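Local coordinates for S-M checkpoint control protein rad4 (Schizosaccharomyces pombe, PDB 4BMD), which acts as a signalling adaptor essential for DNA replication and for the checkpoint control that couples S and M phases, at residues A[138-143]-A[160-165]. Residues are numbered along the deposited sequence; the frame is centred on the assembly and turned at random. Where two conformers were deposited one is given.
Sequences EFLGVQ and RFKIQH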
loop_
_atom_site.group_PDB
_atom_site.type_symbol
_atom_site.label_atom_id
_atom_site.label_comp_id
_atom_site.label_asym_id
_atom_site.label_seq_id
_atom_site.Cartn_x
_atom_site.Cartn_y
_atom_site.Cartn_z
ATOM N N GLU A 138 -0.721 -12.652 11.581
ATOM C CA GLU A 138 -1.299 -11.764 12.583
ATOM C C GLU A 138 -0.479 -11.741 13.868
ATOM O O GLU A 138 -0.553 -10.787 14.641
ATOM C CB GLU A 138 -2.744 -12.168 12.888
ATOM C CG GLU A 138 -3.698 -11.998 11.715
ATOM C CD GLU A 138 -3.912 -10.543 11.339
ATOM O OE1 GLU A 138 -3.692 -9.664 12.199
ATOM O OE2 GLU A 138 -4.301 -10.280 10.181
ATOM N N PHE A 139 0.303 -12.790 14.093
ATOM C CA PHE A 139 1.098 -12.881 15.312
ATOM C C PHE A 139 2.556 -13.227 15.041
ATOM O O PHE A 139 2.884 -13.860 14.036
ATOM C CB PHE A 139 0.491 -13.909 16.272
ATOM C CG PHE A 139 -0.918 -13.596 16.681
ATOM C CD1 PHE A 139 -1.171 -12.769 17.764
ATOM C CD2 PHE A 139 -1.990 -14.124 15.982
ATOM C CE1 PHE A 139 -2.468 -12.477 18.142
ATOM C CE2 PHE A 139 -3.289 -13.834 16.354
ATOM C CZ PHE A 139 -3.529 -13.011 17.437
ATOM N N LEU A 140 3.428 -12.801 15.947
ATOM C CA LEU A 140 4.838 -13.148 15.871
ATOM C C LEU A 140 5.049 -14.594 16.300
ATOM O O LEU A 140 4.586 -15.012 17.362
ATOM C CB LEU A 140 5.668 -12.218 16.754
ATOM C CG LEU A 140 7.152 -12.576 16.847
ATOM C CD1 LEU A 140 7.826 -12.413 15.493
ATOM C CD2 LEU A 140 7.848 -11.739 17.910
ATOM N N GLY A 141 5.746 -15.356 15.467
ATOM C CA GLY A 141 6.060 -16.736 15.779
ATOM C C GLY A 141 7.535 -17.018 15.587
ATOM O O GLY A 141 8.258 -16.211 15.004
ATOM N N VAL A 142 7.984 -18.165 16.082
ATOM C CA VAL A 142 9.377 -18.568 15.937
ATOM C C VAL A 142 9.739 -18.749 14.463
ATOM O O VAL A 142 10.856 -18.436 14.044
ATOM C CB VAL A 142 9.662 -19.872 16.716
ATOM C CG1 VAL A 142 11.094 -20.335 16.496
ATOM C CG2 VAL A 142 9.389 -19.671 18.198
ATOM N N GLN A 143 8.782 -19.230 13.677
ATOM C CA GLN A 143 9.033 -19.539 12.271
ATOM C C GLN A 143 8.596 -18.439 11.304
ATOM O O GLN A 143 8.028 -18.725 10.251
ATOM C CB GLN A 143 8.366 -20.862 11.890
ATOM C CG GLN A 143 8.941 -22.074 12.602
ATOM C CD GLN A 143 8.320 -23.373 12.130
ATOM O OE1 GLN A 143 7.401 -23.372 11.311
ATOM N NE2 GLN A 143 8.821 -24.490 12.643
ATOM N N ARG A 160 9.101 -3.279 20.949
ATOM C CA ARG A 160 10.399 -3.614 21.523
ATOM C C ARG A 160 10.453 -5.074 21.962
ATOM O O ARG A 160 11.482 -5.734 21.817
ATOM C CB ARG A 160 10.727 -2.691 22.699
ATOM C CG ARG A 160 10.814 -1.220 22.326
ATOM C CD ARG A 160 11.348 -0.384 23.478
ATOM N NE ARG A 160 11.363 1.040 23.158
ATOM C CZ ARG A 160 12.352 1.653 22.516
ATOM N NH1 ARG A 160 13.414 0.966 22.119
ATOM N NH2 ARG A 160 12.279 2.954 22.270
ATOM N N PHE A 161 9.343 -5.574 22.498
ATOM C CA PHE A 161 9.253 -6.973 22.911
ATOM C C PHE A 161 9.415 -7.898 21.714
ATOM O O PHE A 161 10.172 -8.867 21.763
ATOM C CB PHE A 161 7.911 -7.256 23.589
ATOM C CG PHE A 161 7.805 -6.716 24.984
ATOM C CD1 PHE A 161 8.941 -6.382 25.702
ATOM C CD2 PHE A 161 6.566 -6.547 25.581
ATOM C CE1 PHE A 161 8.844 -5.887 26.988
ATOM C CE2 PHE A 161 6.461 -6.050 26.867
ATOM C CZ PHE A 161 7.602 -5.722 27.571
ATOM N N LYS A 162 8.692 -7.591 20.640
ATOM C CA LYS A 162 8.726 -8.402 19.429
ATOM C C LYS A 162 10.120 -8.433 18.818
ATOM O O LYS A 162 10.551 -9.459 18.294
ATOM C CB LYS A 162 7.708 -7.888 18.408
ATOM C CG LYS A 162 6.259 -8.063 18.833
ATOM C CD LYS A 162 5.303 -7.552 17.768
ATOM C CE LYS A 162 3.855 -7.733 18.191
ATOM N NZ LYS A 162 2.904 -7.211 17.171
ATOM N N ILE A 163 10.821 -7.306 18.890
ATOM C CA ILE A 163 12.180 -7.213 18.370
ATOM C C ILE A 163 13.124 -8.131 19.141
ATOM O O ILE A 163 13.912 -8.866 18.546
ATOM C CB ILE A 163 12.701 -5.762 18.410
ATOM C CG1 ILE A 163 11.925 -4.896 17.415
ATOM C CG2 ILE A 163 14.188 -5.714 18.100
ATOM C CD1 ILE A 163 12.320 -3.435 17.430
ATOM N N GLN A 164 13.027 -8.092 20.467
ATOM C CA GLN A 164 13.847 -8.940 21.329
ATOM C C GLN A 164 13.582 -10.420 21.072
ATOM O O GLN A 164 14.516 -11.211 20.948
ATOM C CB GLN A 164 13.599 -8.609 22.801
ATOM C CG GLN A 164 14.007 -7.198 23.195
ATOM C CD GLN A 164 13.531 -6.816 24.586
ATOM O OE1 GLN A 164 13.781 -5.704 25.056
ATOM N NE2 GLN A 164 12.837 -7.736 25.250
ATOM N N HIS A 165 12.306 -10.786 20.990
ATOM C CA HIS A 165 11.917 -12.162 20.701
ATOM C C HIS A 165 12.407 -12.606 19.327
ATOM O O HIS A 165 12.924 -13.712 19.172
ATOM C CB HIS A 165 10.399 -12.325 20.786
ATOM C CG HIS A 165 9.877 -12.415 22.186
ATOM N ND1 HIS A 165 10.557 -13.064 23.193
ATOM C CD2 HIS A 165 8.739 -11.938 22.745
ATOM C CE1 HIS A 165 9.860 -12.984 24.313
ATOM N NE2 HIS A 165 8.754 -12.305 24.068
#
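In the fourth BRCT domain of the protein, which has a four-stranded parallel sheet of order 2-1-3-4, the loop that follows the edge strand 135-137 meets helix 157-168 through one leucine side chain: Leu140 set against Lys162 and His165. These two helix residues lie three positions apart, close to one turn; His165 points its CB toward the loop, whereas Lys162 is met on the flank of its CB and CG. In Leu140, CG, anti to the backbone N (chi1 175°), carries one methyl, CD2, to the helix surface. Leu140 CD2 lies 3.9 Å from both Lys162 CB and His165 CB, and 3.6 Å from the backbone carbonyl Lys162 O. Leucine suits this place because its nonpolar side chain is long enough to reach the helix and needs no polar partner there, while also touching His113 and Trp169.

The first methylenes of Lys162 pack on the leucine, with CG 4.1 Å from Leu140 CD2, while the chain runs on fully extended and takes NZ to a hydrogen bond with His113 of strand 111-115. His165 stacks its ring on Trp169.

No hydrogen bond or salt bridge joins the two segments, which bury just 130 Å² between them: a small, partly exposed van der Waals contact of a methyl with two CB atoms and a carbonyl oxygen, in which the lysine's charged end is directed to the sheet rather than to the loop.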